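Nitrate transport protein (Xanthomonas axonopodis pv. citri, PDB 3KSX) probably binds alkanesulfonates in the periplasm as the SsuA component of a transporter, here holding the sulfonate buffer MOPS. Local coordinates at residues Asp87-Leu91 / Gln287-Ala291; Leu100-Val106 / Thr210-Ser216. All coordinates share one frame; numbering follows the deposited sequence.

Contact 1: residues Asp87-Leu91 / Gln287-Ala291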
ATOM      1  N   ASP A  87       5.086  -2.291   1.171  1.00 22.34           N
ATOM      2  CA  ASP A  87       6.229  -3.058   1.608  1.00 22.07           C
ATOM      3  C   ASP A  87       6.851  -2.409   2.880  1.00 21.26           C
ATOM      4  O   ASP A  87       7.377  -3.076   3.794  1.00 20.58           O
ATOM      5  CB  ASP A  87       7.246  -3.143   0.490  1.00 22.33           C
ATOM      6  CG  ASP A  87       7.784  -1.829   0.004  1.00 22.27           C
ATOM      7  OD1 ASP A  87       7.123  -0.759  -0.034  1.00 21.89           O
ATOM      8  OD2 ASP A  87       8.964  -1.857  -0.492  1.00 24.99           O
ATOM      9  N   ILE A  88       6.713  -1.091   2.996  1.00 20.41           N
ATOM     10  CA  ILE A  88       7.319  -0.340   4.137  1.00 20.20           C
ATOM     11  C   ILE A  88       6.623  -0.395   5.494  1.00 21.22           C
ATOM     12  O   ILE A  88       7.354  -0.471   6.552  1.00 18.65           O
ATOM     13  CB  ILE A  88       7.635   1.170   3.752  1.00 21.19           C
ATOM     14  CG1 ILE A  88       8.364   1.256   2.387  1.00 21.17           C
ATOM     15  CG2 ILE A  88       8.350   1.960   4.917  1.00 22.82           C
ATOM     16  CD1 ILE A  88       9.677   0.372   2.331  1.00 28.65           C
ATOM     17  N   PRO A  89       5.263  -0.382   5.512  1.00 19.35           N
ATOM     18  CA  PRO A  89       4.603  -0.387   6.839  1.00 20.90           C
ATOM     19  C   PRO A  89       5.055  -1.534   7.788  1.00 19.76           C
ATOM     20  O   PRO A  89       5.396  -1.259   8.969  1.00 19.59           O
ATOM     21  CB  PRO A  89       3.131  -0.442   6.521  1.00 20.52           C
ATOM     22  CG  PRO A  89       3.032   0.417   5.168  1.00 22.34           C
ATOM     23  CD  PRO A  89       4.297  -0.102   4.429  1.00 20.05           C
ATOM     24  N   PRO A  90       5.141  -2.780   7.284  1.00 20.69           N
ATOM     25  CA  PRO A  90       5.568  -3.830   8.178  1.00 22.18           C
ATOM     26  C   PRO A  90       6.983  -3.694   8.689  1.00 22.06           C
ATOM     27  O   PRO A  90       7.267  -4.172   9.781  1.00 25.06           O
ATOM     28  CB  PRO A  90       5.389  -5.134   7.387  1.00 21.59           C
ATOM     29  CG  PRO A  90       5.189  -4.725   5.943  1.00 21.59           C
ATOM     30  CD  PRO A  90       4.701  -3.280   5.964  1.00 20.24           C
ATOM     31  N   LEU A  91       7.875  -3.066   7.910  1.00 21.81           N
ATOM     32  CA  LEU A  91       9.247  -2.837   8.334  1.00 22.34           C
ATOM     33  C   LEU A  91       9.216  -1.872   9.523  1.00 23.14           C
ATOM     34  O   LEU A  91       9.886  -2.049  10.548  1.00 22.87           O
ATOM     35  CB  LEU A  91      10.050  -2.265   7.151  1.00 21.10           C
ATOM     36  CG  LEU A  91      10.342  -3.272   6.030  1.00 22.41           C
ATOM     37  CD1 LEU A  91      11.056  -2.579   4.821  1.00 23.19           C
ATOM     38  CD2 LEU A  91      11.090  -4.467   6.570  1.00 24.49           C
ATOM     39  N   GLN A 287      12.767  -7.517   0.279  1.00 20.87           N
ATOM     40  CA  GLN A 287      12.220  -6.953   1.471  1.00 21.34           C
ATOM     41  C   GLN A 287      13.328  -6.773   2.497  1.00 20.85           C
ATOM     42  O   GLN A 287      13.456  -5.714   3.070  1.00 21.01           O
ATOM     43  CB  GLN A 287      11.069  -7.833   2.007  1.00 21.19           C
ATOM     44  CG  GLN A 287      10.328  -7.231   3.282  1.00 21.78           C
ATOM     45  CD  GLN A 287       9.574  -5.941   2.983  1.00 23.55           C
ATOM     46  OE1 GLN A 287       9.549  -5.455   1.832  1.00 24.73           O
ATOM     47  NE2 GLN A 287       8.863  -5.426   3.989  1.00 22.35           N
ATOM     48  N   GLN A 288      14.202  -7.772   2.707  1.00 20.81           N
ATOM     49  CA  GLN A 288      15.340  -7.504   3.611  1.00 21.22           C
ATOM     50  C   GLN A 288      16.294  -6.381   3.125  1.00 21.19           C
ATOM     51  O   GLN A 288      16.848  -5.579   3.915  1.00 19.36           O
ATOM     52  CB  GLN A 288      16.161  -8.809   3.703  1.00 21.98           C
ATOM     53  CG  GLN A 288      17.271  -8.775   4.800  1.00 23.17           C
ATOM     54  CD  GLN A 288      16.751  -8.415   6.154  1.00 21.19           C
ATOM     55  OE1 GLN A 288      15.947  -9.166   6.731  1.00 25.07           O
ATOM     56  NE2 GLN A 288      17.209  -7.273   6.709  1.00 20.48           N
ATOM     57  N   ALA A 289      16.521  -6.308   1.810  1.00 20.04           N
ATOM     58  CA  ALA A 289      17.374  -5.251   1.244  1.00 23.64           C
ATOM     59  C   ALA A 289      16.787  -3.851   1.552  1.00 22.87           C
ATOM     60  O   ALA A 289      17.542  -2.925   1.911  1.00 21.99           O
ATOM     61  CB  ALA A 289      17.530  -5.473  -0.238  1.00 25.59           C
ATOM     62  N   THR A 290      15.446  -3.725   1.503  1.00 22.44           N
ATOM     63  CA  THR A 290      14.795  -2.467   1.828  1.00 22.92           C
ATOM     64  C   THR A 290      14.989  -2.177   3.320  1.00 21.74           C
ATOM     65  O   THR A 290      15.327  -1.096   3.658  1.00 22.75           O
ATOM     66  CB  THR A 290      13.311  -2.531   1.464  1.00 22.29           C
ATOM     67  OG1 THR A 290      13.184  -2.808   0.049  1.00 23.26           O
ATOM     68  CG2 THR A 290      12.619  -1.243   1.838  1.00 21.68           C
ATOM     69  N   ALA A 291      14.853  -3.186   4.180  1.00 23.84           N
ATOM     70  CA  ALA A 291      15.060  -3.020   5.629  1.00 23.27           C
ATOM     71  C   ALA A 291      16.519  -2.508   5.819  1.00 24.03           C
ATOM     72  O   ALA A 291      16.787  -1.605   6.636  1.00 26.44           O
ATOM     73  CB  ALA A 291      14.862  -4.447   6.298  1.00 21.55           C
TER
HETATM   74  O   HOH W   1      10.693  -3.768  -0.043  1.00 19.32           O

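Contact 2: residues Leu100-Val106 / Thr210-Ser216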
ATOM      1  N   LEU A 100       4.431  -9.619  13.880  1.00 30.86           N
ATOM      2  CA  LEU A 100       3.569  -9.940  12.766  1.00 27.05           C
ATOM      3  C   LEU A 100       4.162 -11.036  11.915  1.00 24.05           C
ATOM      4  O   LEU A 100       5.362 -11.309  12.006  1.00 25.94           O
ATOM      5  CB  LEU A 100       3.393  -8.637  11.952  1.00 26.75           C
ATOM      6  CG  LEU A 100       4.667  -7.930  11.479  1.00 24.40           C
ATOM      7  CD1 LEU A 100       5.074  -8.571  10.134  1.00 28.03           C
ATOM      8  CD2 LEU A 100       4.234  -6.486  11.149  1.00 25.54           C
ATOM      9  N   LEU A 101       3.336 -11.632  11.036  1.00 22.82           N
ATOM     10  CA  LEU A 101       3.829 -12.490  10.020  1.00 21.68           C
ATOM     11  C   LEU A 101       3.492 -11.890   8.640  1.00 21.25           C
ATOM     12  O   LEU A 101       2.459 -11.255   8.513  1.00 23.12           O
ATOM     13  CB  LEU A 101       3.120 -13.868  10.157  1.00 21.60           C
ATOM     14  CG  LEU A 101       3.550 -14.744  11.316  1.00 23.94           C
ATOM     15  CD1 LEU A 101       2.604 -15.989  11.302  1.00 21.73           C
ATOM     16  CD2 LEU A 101       5.039 -15.163  11.238  1.00 23.18           C
ATOM     17  N   TYR A 102       4.343 -12.138   7.637  1.00 20.70           N
ATOM     18  CA  TYR A 102       4.021 -11.872   6.218  1.00 19.92           C
ATOM     19  C   TYR A 102       3.398 -13.154   5.739  1.00 19.83           C
ATOM     20  O   TYR A 102       4.068 -14.164   5.787  1.00 22.01           O
ATOM     21  CB  TYR A 102       5.326 -11.660   5.449  1.00 16.69           C
ATOM     22  CG  TYR A 102       6.089 -10.408   5.802  1.00 20.41           C
ATOM     23  CD1 TYR A 102       6.905 -10.357   6.952  1.00 19.52           C
ATOM     24  CD2 TYR A 102       6.034  -9.302   4.973  1.00 22.18           C
ATOM     25  CE1 TYR A 102       7.699  -9.172   7.263  1.00 23.15           C
ATOM     26  CE2 TYR A 102       6.786  -8.149   5.244  1.00 21.04           C
ATOM     27  CZ  TYR A 102       7.575  -8.064   6.398  1.00 21.29           C
ATOM     28  OH  TYR A 102       8.345  -6.907   6.652  1.00 23.45           O
ATOM     29  N   VAL A 103       2.169 -13.136   5.199  1.00 19.25           N
ATOM     30  CA  VAL A 103       1.486 -14.381   4.877  1.00 20.77           C
ATOM     31  C   VAL A 103       1.129 -14.376   3.355  1.00 21.21           C
ATOM     32  O   VAL A 103       0.646 -15.363   2.775  1.00 23.69           O
ATOM     33  CB  VAL A 103       0.201 -14.580   5.790  1.00 19.72           C
ATOM     34  CG1 VAL A 103       0.623 -14.592   7.303  1.00 22.53           C
ATOM     35  CG2 VAL A 103      -0.866 -13.401   5.495  1.00 23.71           C
ATOM     36  N   GLY A 104       1.357 -13.254   2.705  1.00 23.56           N
ATOM     37  CA  GLY A 104       1.059 -13.171   1.296  1.00 21.60           C
ATOM     38  C   GLY A 104       1.709 -11.979   0.643  1.00 24.48           C
ATOM     39  O   GLY A 104       2.078 -11.011   1.333  1.00 21.47           O
ATOM     40  N   TRP A 105       1.912 -12.080  -0.673  1.00 21.69           N
ATOM     41  CA  TRP A 105       2.666 -11.029  -1.413  1.00 23.57           C
ATOM     42  C   TRP A 105       1.872 -10.527  -2.595  1.00 23.80           C
ATOM     43  O   TRP A 105       1.258 -11.356  -3.295  1.00 23.33           O
ATOM     44  CB  TRP A 105       4.071 -11.539  -1.835  1.00 23.65           C
ATOM     45  CG  TRP A 105       4.763 -10.675  -2.890  1.00 23.03           C
ATOM     46  CD1 TRP A 105       5.175  -9.407  -2.755  1.00 20.60           C
ATOM     47  CD2 TRP A 105       4.976 -11.016  -4.274  1.00 20.46           C
ATOM     48  NE1 TRP A 105       5.746  -8.935  -3.945  1.00 22.15           N
ATOM     49  CE2 TRP A 105       5.598  -9.899  -4.896  1.00 25.11           C
ATOM     50  CE3 TRP A 105       4.721 -12.162  -5.026  1.00 27.01           C
ATOM     51  CZ2 TRP A 105       5.969  -9.891  -6.259  1.00 26.20           C
ATOM     52  CZ3 TRP A 105       5.009 -12.140  -6.375  1.00 27.10           C
ATOM     53  CH2 TRP A 105       5.650 -11.005  -6.982  1.00 27.56           C
ATOM     54  N   VAL A 106       1.896  -9.197  -2.797  1.00 23.87           N
ATOM     55  CA  VAL A 106       1.078  -8.500  -3.761  1.00 25.17           C
ATOM     56  C   VAL A 106       2.114  -7.878  -4.716  1.00 23.54           C
ATOM     57  O   VAL A 106       2.937  -7.063  -4.292  1.00 23.40           O
ATOM     58  CB  VAL A 106       0.312  -7.299  -3.084  1.00 25.59           C
ATOM     59  CG1 VAL A 106      -0.476  -6.558  -4.145  1.00 29.48           C
ATOM     60  CG2 VAL A 106      -0.653  -7.789  -1.954  1.00 30.30           C
ATOM     61  N   THR A 210       9.269  -3.679  -4.536  1.00 21.55           N
ATOM     62  CA  THR A 210       8.898  -4.990  -4.082  1.00 23.22           C
ATOM     63  C   THR A 210       7.457  -5.361  -4.274  1.00 22.75           C
ATOM     64  O   THR A 210       7.117  -6.514  -4.632  1.00 24.66           O
ATOM     65  CB  THR A 210       9.288  -5.172  -2.593  1.00 23.29           C
ATOM     66  OG1 THR A 210      10.687  -4.930  -2.435  1.00 25.23           O
ATOM     67  CG2 THR A 210       8.979  -6.627  -2.092  1.00 25.34           C
ATOM     68  N   GLY A 211       6.592  -4.401  -3.998  1.00 22.63           N
ATOM     69  CA  GLY A 211       5.137  -4.582  -4.030  1.00 23.58           C
ATOM     70  C   GLY A 211       4.627  -4.415  -2.595  1.00 24.04           C
ATOM     71  O   GLY A 211       5.052  -3.503  -1.837  1.00 25.60           O
ATOM     72  N   GLY A 212       3.682  -5.248  -2.227  1.00 22.94           N
ATOM     73  CA  GLY A 212       3.080  -5.057  -0.896  1.00 21.85           C
ATOM     74  C   GLY A 212       2.842  -6.445  -0.282  1.00 22.55           C
ATOM     75  O   GLY A 212       3.206  -7.482  -0.879  1.00 22.15           O
ATOM     76  N   PHE A 213       2.142  -6.467   0.862  1.00 22.53           N
ATOM     77  CA  PHE A 213       2.039  -7.711   1.614  1.00 20.96           C
ATOM     78  C   PHE A 213       0.678  -7.846   2.269  1.00 20.01           C
ATOM     79  O   PHE A 213       0.042  -6.804   2.524  1.00 22.13           O
ATOM     80  CB  PHE A 213       3.191  -7.781   2.651  1.00 20.85           C
ATOM     81  CG  PHE A 213       4.551  -7.863   2.030  1.00 20.29           C
ATOM     82  CD1 PHE A 213       4.942  -9.038   1.389  1.00 20.22           C
ATOM     83  CD2 PHE A 213       5.397  -6.781   1.987  1.00 18.56           C
ATOM     84  CE1 PHE A 213       6.173  -9.136   0.806  1.00 24.63           C
ATOM     85  CE2 PHE A 213       6.644  -6.863   1.368  1.00 21.45           C
ATOM     86  CZ  PHE A 213       7.012  -8.067   0.748  1.00 21.05           C
ATOM     87  N   PHE A 214       0.220  -9.088   2.479  1.00 22.09           N
ATOM     88  CA  PHE A 214      -0.766  -9.379   3.515  1.00 23.35           C
ATOM     89  C   PHE A 214      -0.042  -9.757   4.826  1.00 22.57           C
ATOM     90  O   PHE A 214       0.887 -10.561   4.780  1.00 22.60           O
ATOM     91  CB  PHE A 214      -1.754 -10.414   3.010  1.00 23.95           C
ATOM     92  CG  PHE A 214      -2.888  -9.774   2.323  1.00 32.55           C
ATOM     93  CD1 PHE A 214      -2.748  -9.335   0.983  1.00 36.30           C
ATOM     94  CD2 PHE A 214      -4.049  -9.446   3.036  1.00 35.19           C
ATOM     95  CE1 PHE A 214      -3.835  -8.623   0.327  1.00 33.61           C
ATOM     96  CE2 PHE A 214      -5.097  -8.788   2.428  1.00 39.41           C
ATOM     97  CZ  PHE A 214      -4.994  -8.350   1.080  1.00 35.43           C
ATOM     98  N   LEU A 215      -0.369  -9.061   5.925  1.00 22.02           N
ATOM     99  CA  LEU A 215       0.201  -9.214   7.273  1.00 21.96           C
ATOM    100  C   LEU A 215      -0.852  -9.896   8.174  1.00 23.26           C
ATOM    101  O   LEU A 215      -2.055  -9.681   8.065  1.00 22.18           O
ATOM    102  CB  LEU A 215       0.677  -7.878   7.908  1.00 20.56           C
ATOM    103  CG  LEU A 215       1.876  -7.155   7.223  1.00 16.83           C
ATOM    104  CD1 LEU A 215       2.938  -8.179   6.662  1.00 21.09           C
ATOM    105  CD2 LEU A 215       1.377  -6.295   6.034  1.00 21.85           C
ATOM    106  N   SER A 216      -0.383 -10.704   9.093  1.00 23.34           N
ATOM    107  CA  SER A 216      -1.325 -11.333  10.017  1.00 24.65           C
ATOM    108  C   SER A 216      -0.719 -11.278  11.400  1.00 22.80           C
ATOM    109  O   SER A 216       0.545 -11.130  11.583  1.00 22.29           O
ATOM    110  CB  SER A 216      -1.519 -12.797   9.611  1.00 25.73           C
ATOM    111  OG  SER A 216      -2.444 -13.486  10.459  1.00 29.99           O
TER

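Contact 1: residues Asp87-Leu91 / Gln287-Ala291
Gln-287 reaches from its helix across to Asp-87, where its NE2 gives a nearly straight hydrogen bond to Asp-87 O (2.8 Å, 171° at the hydrogen). The acceptor lies in the plane of the amide. With CG anti to the backbone N (chi1 -176°) and a bend at chi2 (66°), the long side chain carries its amide across the gap between the two backbones, a span that suits glutamine. NE2 is also hydrogen-bonded to Tyr-102 OH.

A water between the segments adds three further bonds. It donates to Asp-87 OD2 at 2.6 Å and to Gln-287 OE1 at 2.8 Å, and accepts from Thr-290 OG1, which probably spreads the carboxylate's negative charge over this small network.

Leu-91 packs against the amide nitrogen of Gln-287 as well as against carbon groups. It brings CD1 to Thr-290 CG2 (3.6 Å), while its other branch, CD2, meets Ala-291 CB at 3.8 Å; the small alanine lets that branch come close to the helix. Thr-290 thus faces water with its hydroxyl and carbon with its methyl, which Ile-88 CD1 meets tightly at 3.4 Å.

The contact joins helix 88-95 to helix 281-296, with Asn-144 of helix 141-152 touching Asp-87, Ile-88 and Thr-290, and strands 100-106 and 212-217 bordering it through Tyr-102 and Phe-213.

Contact 2: residues Leu100-Val106 / Thr210-Ser216
Tyr-102 (chi1 -68°) and Phe-213 both set CG beside their own backbone N. Their places in the two strands project them on one face of an antiparallel pair, part of the mixed five-stranded sheet of one lobe of a periplasmic binding protein, and the matching first torsions then turn the ring edge of Tyr-102 to the face of Phe-213. In this edge-to-face pair the tyrosine edge, led by CD2, comes over the phenylalanine face 3.6 Å from Phe-213 CG, with the planes at 88°. The opposing partner of Tyr-102 is Leu-215, whose CD1 lies over the tyrosine face toward its rim, a CH-pi contact suited to a branched aliphatic chain. Trp-105 extends the aromatic cluster, meeting Phe-213 obliquely.

The register shifts by one at a classic beta bulge, where Val-103 and Gly-104 both face Phe-214. Val-103 N gives Phe-214 O a straight bond of 2.9 Å, whereas Gly-104 N makes only a weak one to the same oxygen. Also at the bulge, Val-103 CG1 packs against Ser-216 CB at 3.6 Å. Beyond it, Val-106 and Gly-212 form a hydrogen-bonded pair, each N bonded to the other's O.

On the face that carries Phe-214, Val-106 and Ser-216, Val-106 CG2 reaches the edge of the Phe-214 ring, beside helix 225-244. Gly-211 has a backbone conformation, with positive phi, that calls for glycine, and its CA passes close to Val-106 O. Tyr-102 OH, on the side of helices 88-95 and 281-296, is hydrogen-bonded to Gln-94 OE1. The indole lies with its edge toward the loop leading into strand 212-217: Trp-105 NE1 donates to Thr-210 O at 2.9 Å, with that oxygen only 4° from the ring plane.

Overall arrangement
The centres of contacts 1 and 2 are about 10 Å apart, and the two touch directly. Gln-287 is the main joint: its NE2 lies 3.1 Å from Tyr-102 OH, a probable hydrogen bond, and its OE1 packs 3.3 Å from Phe-213 CE2. Asp-87 CB also rests 3.2 Å from Gly-211 O. Helix 88-95 is followed in the chain by strand 100-106, and Pro-90 and Leu-91 of contact 1 pack against Tyr-102 of contact 2. The side chain of Ile-88 is about 6 Å from MOPS, placing contact 1 near the site where MOPS is bound, probably the ligand pocket, while contact 2 pairs one of the two outermost strands with its sheet neighbour.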